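Local coordinates for protein beta-lactamase (Burkholderia cenocepacia, PDB 5E2G) that probably hydrolyses beta-lactams to substituted beta-amino acids, as expected of a class C beta-lactamase, at residues P307-N312 against F326-R331; I334-N339 against K349-I354. All coordinates share one frame; numbering follows the deposited sequence.

Interaction 1 of 2, residues P307-N312 against F326-R331; sequences PATWIN and FVPAKR
Ile311 and Phe326 face each other as an antiparallel hydrogen-bonded pair of the beta hairpin 309-316/321-327, with Ile311 N 3.0 Å from Phe326 O and Phe326 N 2.9 Å from Ile311 O. The first bond is nearly straight, 175° at the hydrogen. On the same face of the sheet the Ile311 side chain lies over one face of the phenyl ring: its CB stands 4.1 Å from the ring centroid in a CH-pi contact, and CG2 comes within 3.6 Å of CZ. Phe326 CG sits between its own backbone N and carbonyl carbon (chi1 58°), which brings the ring back beneath the isoleucine. Ile311 CD1 also reaches Pro328 CG. Trp310 and Val327 are directed to the other face, where CG2 of the valine meets CE3 of the indole obliquely at 4.1 Å.

Toward Pro307 the regular pairing stops. Ala329 N donates to Pro307 O at 2.9 Å, from 46° out of the carbonyl plane, beside an inverse gamma turn centred on Ala308. Farther out, Trp269 meets the Phe326 ring edge-to-face, and Trp310 NE1 bonds to Tyr323 OH. Thr309 O, buried here without a conventional hydrogen-bond partner, receives a CA-H...O contact from Val327 CA at 3.5 Å, a probably modest compensation.

Interaction 2 of 2, residues I334-N339 against K349-I354; sequences IVMLAN and KAAYRI
Ile334 leaves the strand with CB directed at the helix and meets Ala351 and Ile354 through separate branches. From CB, the short branch CG2 ends 3.7 Å from Ala351 CB, a methyl-to-methyl contact. The longer branch starts at CG1, anti to the backbone N (chi1 -173°), and follows an extended course (chi2 168°) that carries CD1 to the helix surface. There CD1 lies 3.8 Å from Ile354 CD1 and 4.1 Å from Ala351 CA; the two isoleucine side chains cross at about a right angle.

Two residues along, Met336, present as selenomethionine, again points at the helix. Its SE is 4.2 Å from Ala351 CB, and CE turns to Ala350 CB at 4.4 Å, a looser approach. The axes of strand 334-338 and helix 349-354 approach to 9.7 Å at their closest, with 146° between their N-to-C directions. The small Ala351 lets Ile334 CD1 come up to the helix backbone, whereas Met336 stops at the alanine methyls.

Ile30 of strand 25-32 touches both Ile334 and Ile354, extending the same apolar layer, while Leu229 on helix 226-235 packs against Val335 on the other side of the sheet. Without a hydrogen bond between the segments, cohesion across this buried seam rests on dispersion and the exclusion of water.

In the fold
Interaction 1 pairs strands 309-316 and 321-327 of a beta hairpin; interaction 2 seats helix 344-357 on strand 332-338, the next strand in both chain and sheet. Their centres are 15 Å apart, but Trp310 joins them directly: its CH2 lies 4.0 Å from Tyr352 CA. The helix therefore covers the sheet face carrying Trp310, Ile334 and Met336, whereas Ile311 and Phe326 occupy the reverse face. The Ile311 side chain lies near, without touching, residues that probably form the class C active site: the SxxK pair Ser62 and Lys65, with Tyr148 and the K(T/S)G-type Lys313. The side chain of Thr309 is about 4 Å from a bound thiocyanate ion, probably from the crystallisation liquor.

Interaction 1 of 2, residues P307-N312 against F326-R331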
ATOM      1  N   PRO A 307       0.539  19.108  -0.808  1.00 19.86           N
ATOM      2  CA  PRO A 307      -0.503  18.759  -1.778  1.00 19.77           C
ATOM      3  C   PRO A 307       0.004  18.708  -3.204  1.00 18.47           C
ATOM      4  O   PRO A 307      -0.557  17.967  -4.021  1.00 20.14           O
ATOM      5  CB  PRO A 307      -1.541  19.867  -1.582  1.00 20.97           C
ATOM      6  CG  PRO A 307      -0.747  21.019  -1.108  1.00 21.81           C
ATOM      7  CD  PRO A 307       0.307  20.432  -0.215  1.00 23.07           C
ATOM      8  N   ALA A 308       1.053  19.467  -3.529  1.00 19.46           N
ATOM      9  CA  ALA A 308       1.567  19.523  -4.893  1.00 17.78           C
ATOM     10  C   ALA A 308       2.507  18.355  -5.186  1.00 16.12           C
ATOM     11  O   ALA A 308       3.646  18.557  -5.623  1.00 16.03           O
ATOM     12  CB  ALA A 308       2.273  20.859  -5.131  1.00 19.07           C
ATOM     13  N   THR A 309       2.040  17.126  -4.960  1.00 15.72           N
ATOM     14  CA  THR A 309       2.862  15.944  -5.172  1.00 16.47           C
ATOM     15  C   THR A 309       2.052  14.867  -5.877  1.00 15.56           C
ATOM     16  O   THR A 309       0.822  14.887  -5.872  1.00 19.76           O
ATOM     17  CB  THR A 309       3.422  15.394  -3.849  1.00 14.53           C
ATOM     18  OG1 THR A 309       2.388  15.344  -2.865  1.00 17.85           O
ATOM     19  CG2 THR A 309       4.480  16.284  -3.335  1.00 13.39           C
ATOM     20  N   TRP A 310       2.764  13.948  -6.517  1.00 13.61           N
ATOM     21  CA  TRP A 310       2.205  12.699  -7.022  1.00 17.85           C
ATOM     22  C   TRP A 310       2.570  11.620  -6.011  1.00 15.69           C
ATOM     23  O   TRP A 310       3.746  11.284  -5.856  1.00 17.23           O
ATOM     24  CB  TRP A 310       2.754  12.370  -8.408  1.00 18.06           C
ATOM     25  CG  TRP A 310       2.337  11.002  -8.956  1.00 17.77           C
ATOM     26  CD1 TRP A 310       2.722   9.775  -8.494  1.00 15.71           C
ATOM     27  CD2 TRP A 310       1.493  10.749 -10.097  1.00 17.54           C
ATOM     28  NE1 TRP A 310       2.160   8.779  -9.261  1.00 18.10           N
ATOM     29  CE2 TRP A 310       1.400   9.352 -10.247  1.00 17.77           C
ATOM     30  CE3 TRP A 310       0.803  11.570 -10.999  1.00 16.69           C
ATOM     31  CZ2 TRP A 310       0.642   8.759 -11.258  1.00 17.16           C
ATOM     32  CZ3 TRP A 310       0.052  10.974 -12.002  1.00 15.42           C
ATOM     33  CH2 TRP A 310      -0.018   9.585 -12.122  1.00 17.31           C
ATOM     34  N   ILE A 311       1.566  11.095  -5.318  1.00 15.00           N
ATOM     35  CA  ILE A 311       1.739  10.105  -4.263  1.00 12.39           C
ATOM     36  C   ILE A 311       1.211   8.784  -4.789  1.00 13.90           C
ATOM     37  O   ILE A 311       0.099   8.735  -5.325  1.00 17.05           O
ATOM     38  CB  ILE A 311       0.992  10.524  -2.986  1.00 14.52           C
ATOM     39  CG1 ILE A 311       1.436  11.919  -2.538  1.00 12.44           C
ATOM     40  CG2 ILE A 311       1.183   9.489  -1.888  1.00 14.77           C
ATOM     41  CD1 ILE A 311       0.562  12.514  -1.471  1.00 15.16           C
ATOM     42  N   ASN A 312       1.999   7.717  -4.660  1.00 13.70           N
ATOM     43  CA  ASN A 312       1.576   6.433  -5.218  1.00 12.36           C
ATOM     44  C   ASN A 312       2.119   5.263  -4.402  1.00 12.21           C
ATOM     45  O   ASN A 312       2.933   5.420  -3.491  1.00 12.01           O
ATOM     46  CB  ASN A 312       1.968   6.297  -6.711  1.00 15.37           C
ATOM     47  CG  ASN A 312       3.476   6.231  -6.953  1.00 13.86           C
ATOM     48  OD1 ASN A 312       4.296   6.284  -6.032  1.00 13.76           O
ATOM     49  ND2 ASN A 312       3.842   6.103  -8.216  1.00 13.04           N
ATOM     50  N   PHE A 326      -2.423   9.479  -6.544  1.00 13.70           N
ATOM     51  CA  PHE A 326      -3.323  10.615  -6.393  1.00 15.04           C
ATOM     52  C   PHE A 326      -2.517  11.895  -6.216  1.00 14.09           C
ATOM     53  O   PHE A 326      -1.321  11.865  -5.921  1.00 16.00           O
ATOM     54  CB  PHE A 326      -4.301  10.400  -5.225  1.00 14.43           C
ATOM     55  CG  PHE A 326      -3.635  10.175  -3.903  1.00 14.34           C
ATOM     56  CD1 PHE A 326      -3.133   8.929  -3.566  1.00 15.13           C
ATOM     57  CD2 PHE A 326      -3.518  11.210  -2.990  1.00 16.58           C
ATOM     58  CE1 PHE A 326      -2.517   8.724  -2.346  1.00 14.08           C
ATOM     59  CE2 PHE A 326      -2.903  11.007  -1.769  1.00 15.48           C
ATOM     60  CZ  PHE A 326      -2.404   9.764  -1.447  1.00 14.17           C
ATOM     61  N   VAL A 327      -3.187  13.021  -6.446  1.00 14.63           N
ATOM     62  CA  VAL A 327      -2.568  14.345  -6.386  1.00 17.66           C
ATOM     63  C   VAL A 327      -3.448  15.221  -5.506  1.00 17.17           C
ATOM     64  O   VAL A 327      -4.440  15.777  -5.995  1.00 20.20           O
ATOM     65  CB  VAL A 327      -2.393  14.966  -7.786  1.00 21.24           C
ATOM     66  CG1 VAL A 327      -1.727  16.318  -7.683  1.00 15.68           C
ATOM     67  CG2 VAL A 327      -1.584  14.062  -8.704  1.00 22.50           C
ATOM     68  N   PRO A 328      -3.139  15.368  -4.215  1.00 18.02           N
ATOM     69  CA  PRO A 328      -4.045  16.122  -3.325  1.00 17.97           C
ATOM     70  C   PRO A 328      -4.404  17.518  -3.823  1.00 20.85           C
ATOM     71  O   PRO A 328      -5.567  17.925  -3.719  1.00 21.31           O
ATOM     72  CB  PRO A 328      -3.260  16.168  -2.007  1.00 16.88           C
ATOM     73  CG  PRO A 328      -2.409  14.941  -2.040  1.00 16.49           C
ATOM     74  CD  PRO A 328      -2.013  14.761  -3.481  1.00 15.35           C
ATOM     75  N   ALA A 329      -3.440  18.257  -4.378  1.00 20.94           N
ATOM     76  CA  ALA A 329      -3.715  19.622  -4.811  1.00 22.10           C
ATOM     77  C   ALA A 329      -4.733  19.665  -5.937  1.00 25.79           C
ATOM     78  O   ALA A 329      -5.499  20.630  -6.035  1.00 29.48           O
ATOM     79  CB  ALA A 329      -2.423  20.311  -5.249  1.00 23.76           C
ATOM     80  N   LYS A 330      -4.762  18.640  -6.793  1.00 23.53           N
ATOM     81  CA  LYS A 330      -5.673  18.597  -7.933  1.00 26.12           C
ATOM     82  C   LYS A 330      -6.950  17.815  -7.655  1.00 28.51           C
ATOM     83  O   LYS A 330      -7.855  17.814  -8.501  1.00 27.80           O
ATOM     84  CB  LYS A 330      -4.970  18.000  -9.161  1.00 25.68           C
ATOM     85  CG  LYS A 330      -3.801  18.831  -9.681  1.00 30.60           C
ATOM     86  CD  LYS A 330      -4.206  19.796 -10.795  1.00 34.64           C
ATOM     87  CE  LYS A 330      -4.244  19.104 -12.157  1.00 37.79           C
ATOM     88  NZ  LYS A 330      -4.449  20.069 -13.280  1.00 42.57           N
ATOM     89  N   ARG A 331      -7.037  17.139  -6.507  1.00 24.39           N
ATOM     90  CA  ARG A 331      -8.262  16.481  -6.075  1.00 23.09           C
ATOM     91  C   ARG A 331      -8.656  15.354  -7.022  1.00 20.63           C
ATOM     92  O   ARG A 331      -9.839  15.108  -7.256  1.00 20.32           O
ATOM     93  CB  ARG A 331      -9.395  17.497  -5.927  1.00 27.49           C
ATOM     94  CG  ARG A 331      -9.053  18.629  -4.975  1.00 35.42           C
ATOM     95  CD  ARG A 331     -10.176  19.632  -4.882  1.00 44.54           C
ATOM     96  NE  ARG A 331     -11.397  19.023  -4.360  1.00 51.98           N
ATOM     97  CZ  ARG A 331     -12.468  18.733  -5.097  1.00 56.31           C
ATOM     98  NH1 ARG A 331     -12.474  19.002  -6.398  1.00 54.98           N
ATOM     99  NH2 ARG A 331     -13.536  18.179  -4.530  1.00 57.08           N
TER

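Interaction 2 of 2, residues I334-N339 against K349-I354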
ATOM      1  N   ILE A 334      -6.532   7.643  -8.781  1.00 18.13           N
ATOM      2  CA  ILE A 334      -6.882   6.398  -9.462  1.00 16.56           C
ATOM      3  C   ILE A 334      -6.538   5.213  -8.569  1.00 19.01           C
ATOM      4  O   ILE A 334      -5.551   5.240  -7.824  1.00 21.70           O
ATOM      5  CB  ILE A 334      -6.173   6.260 -10.831  1.00 18.40           C
ATOM      6  CG1 ILE A 334      -6.684   5.033 -11.590  1.00 19.67           C
ATOM      7  CG2 ILE A 334      -4.680   6.142 -10.660  1.00 17.61           C
ATOM      8  CD1 ILE A 334      -6.258   4.983 -13.055  1.00 20.76           C
ATOM      9  N   VAL A 335      -7.364   4.171  -8.652  1.00 17.56           N
ATOM     10  CA  VAL A 335      -7.121   2.870  -8.043  1.00 16.79           C
ATOM     11  C   VAL A 335      -7.254   1.821  -9.140  1.00 15.96           C
ATOM     12  O   VAL A 335      -8.245   1.818  -9.874  1.00 16.45           O
ATOM     13  CB  VAL A 335      -8.115   2.601  -6.893  1.00 18.92           C
ATOM     14  CG1 VAL A 335      -8.064   1.164  -6.450  1.00 23.50           C
ATOM     15  CG2 VAL A 335      -7.834   3.538  -5.741  1.00 16.82           C
HETATM   16  N   MSE A 336      -6.257   0.954  -9.275  1.00 16.57           N
HETATM   17  CA  MSE A 336      -6.328  -0.094 -10.280  1.00 16.26           C
HETATM   18  C   MSE A 336      -6.140  -1.458  -9.650  1.00 16.23           C
HETATM   19  O   MSE A 336      -5.099  -1.728  -9.068  1.00 19.86           O
HETATM   20  CB  MSE A 336      -5.275   0.118 -11.362  1.00 28.41           C
HETATM   21  CG  MSE A 336      -5.364   1.458 -12.068  1.00 32.44           C
HETATM   22 SE   MSE A 336      -3.813   1.825 -13.222  0.79 31.18          SE
HETATM   23  CE  MSE A 336      -3.724   0.117 -14.152  1.00 28.57           C
ATOM     24  N   LEU A 337      -7.138  -2.326  -9.770  1.00 17.96           N
ATOM     25  CA  LEU A 337      -7.078  -3.667  -9.205  1.00 19.25           C
ATOM     26  C   LEU A 337      -7.287  -4.672 -10.320  1.00 19.16           C
ATOM     27  O   LEU A 337      -8.249  -4.559 -11.079  1.00 21.72           O
ATOM     28  CB  LEU A 337      -8.131  -3.874  -8.114  1.00 19.39           C
ATOM     29  CG  LEU A 337      -8.373  -2.729  -7.137  1.00 20.04           C
ATOM     30  CD1 LEU A 337      -9.436  -3.120  -6.144  1.00 21.36           C
ATOM     31  CD2 LEU A 337      -7.111  -2.386  -6.422  1.00 19.62           C
ATOM     32  N   ALA A 338      -6.396  -5.651 -10.412  1.00 19.76           N
ATOM     33  CA  ALA A 338      -6.469  -6.659 -11.456  1.00 18.97           C
ATOM     34  C   ALA A 338      -6.176  -8.019 -10.848  1.00 19.56           C
ATOM     35  O   ALA A 338      -5.266  -8.153 -10.027  1.00 18.81           O
ATOM     36  CB  ALA A 338      -5.483  -6.363 -12.588  1.00 18.97           C
ATOM     37  N   ASN A 339      -6.955  -9.026 -11.245  1.00 19.90           N
ATOM     38  CA  ASN A 339      -6.682 -10.386 -10.782  1.00 24.43           C
ATOM     39  C   ASN A 339      -5.768 -11.132 -11.740  1.00 27.04           C
ATOM     40  O   ASN A 339      -5.973 -12.308 -12.045  1.00 28.69           O
ATOM     41  CB  ASN A 339      -7.984 -11.148 -10.536  1.00 20.98           C
ATOM     42  CG  ASN A 339      -8.785 -11.366 -11.791  1.00 29.02           C
ATOM     43  OD1 ASN A 339      -8.577 -10.688 -12.793  1.00 35.47           O
ATOM     44  ND2 ASN A 339      -9.716 -12.315 -11.746  1.00 22.72           N
ATOM     45  N   LYS A 349       1.913   3.788 -16.558  1.00 23.70           N
ATOM     46  CA  LYS A 349       1.639   4.514 -17.794  1.00 22.99           C
ATOM     47  C   LYS A 349       0.152   4.780 -17.959  1.00 25.58           C
ATOM     48  O   LYS A 349      -0.246   5.878 -18.365  1.00 28.01           O
ATOM     49  CB  LYS A 349       2.160   3.735 -18.998  1.00 23.06           C
ATOM     50  CG  LYS A 349       3.661   3.608 -19.086  1.00 31.15           C
ATOM     51  CD  LYS A 349       4.033   2.792 -20.307  1.00 38.75           C
ATOM     52  CE  LYS A 349       5.269   1.953 -20.053  1.00 42.07           C
ATOM     53  NZ  LYS A 349       5.356   0.832 -21.040  1.00 43.64           N
ATOM     54  N   ALA A 350      -0.685   3.786 -17.650  1.00 23.51           N
ATOM     55  CA  ALA A 350      -2.125   3.963 -17.796  1.00 24.57           C
ATOM     56  C   ALA A 350      -2.656   4.999 -16.810  1.00 23.13           C
ATOM     57  O   ALA A 350      -3.464   5.859 -17.179  1.00 24.55           O
ATOM     58  CB  ALA A 350      -2.827   2.617 -17.625  1.00 25.87           C
ATOM     59  N   ALA A 351      -2.206   4.947 -15.556  1.00 19.65           N
ATOM     60  CA  ALA A 351      -2.618   5.955 -14.588  1.00 16.83           C
ATOM     61  C   ALA A 351      -2.204   7.349 -15.037  1.00 19.08           C
ATOM     62  O   ALA A 351      -2.983   8.303 -14.942  1.00 22.17           O
ATOM     63  CB  ALA A 351      -2.021   5.630 -13.221  1.00 15.98           C
ATOM     64  N   TYR A 352      -0.975   7.484 -15.532  1.00 17.05           N
ATOM     65  CA  TYR A 352      -0.485   8.785 -15.969  1.00 20.58           C
ATOM     66  C   TYR A 352      -1.314   9.318 -17.129  1.00 21.58           C
ATOM     67  O   TYR A 352      -1.670  10.500 -17.158  1.00 20.33           O
ATOM     68  CB  TYR A 352       0.989   8.674 -16.354  1.00 22.27           C
ATOM     69  CG  TYR A 352       1.731   9.986 -16.540  1.00 23.16           C
ATOM     70  CD1 TYR A 352       2.187  10.710 -15.448  1.00 22.71           C
ATOM     71  CD2 TYR A 352       2.012  10.473 -17.810  1.00 27.12           C
ATOM     72  CE1 TYR A 352       2.883  11.893 -15.609  1.00 24.56           C
ATOM     73  CE2 TYR A 352       2.710  11.660 -17.986  1.00 28.39           C
ATOM     74  CZ  TYR A 352       3.146  12.365 -16.881  1.00 27.14           C
ATOM     75  OH  TYR A 352       3.841  13.544 -17.060  1.00 29.06           O
ATOM     76  N   ARG A 353      -1.641   8.458 -18.091  1.00 24.07           N
ATOM     77  CA  ARG A 353      -2.486   8.884 -19.201  1.00 26.37           C
ATOM     78  C   ARG A 353      -3.896   9.203 -18.725  1.00 27.56           C
ATOM     79  O   ARG A 353      -4.449  10.255 -19.061  1.00 29.05           O
ATOM     80  CB  ARG A 353      -2.519   7.805 -20.278  1.00 29.22           C
ATOM     81  CG  ARG A 353      -1.153   7.461 -20.826  1.00 33.78           C
ATOM     82  CD  ARG A 353      -1.250   6.398 -21.900  1.00 42.01           C
ATOM     83  NE  ARG A 353       0.060   5.902 -22.326  1.00 49.08           N
ATOM     84  CZ  ARG A 353       0.488   4.659 -22.123  1.00 56.15           C
ATOM     85  NH1 ARG A 353      -0.293   3.780 -21.499  1.00 60.69           N
ATOM     86  NH2 ARG A 353       1.691   4.290 -22.548  1.00 56.85           N
ATOM     87  N   ILE A 354      -4.490   8.307 -17.933  1.00 25.54           N
ATOM     88  CA  ILE A 354      -5.848   8.528 -17.445  1.00 26.85           C
ATOM     89  C   ILE A 354      -5.915   9.812 -16.630  1.00 25.06           C
ATOM     90  O   ILE A 354      -6.708  10.709 -16.925  1.00 26.29           O
ATOM     91  CB  ILE A 354      -6.335   7.322 -16.630  1.00 25.53           C
ATOM     92  CG1 ILE A 354      -6.580   6.130 -17.544  1.00 23.80           C
ATOM     93  CG2 ILE A 354      -7.607   7.668 -15.897  1.00 26.63           C
ATOM     94  CD1 ILE A 354      -6.745   4.838 -16.794  1.00 21.65           C
TER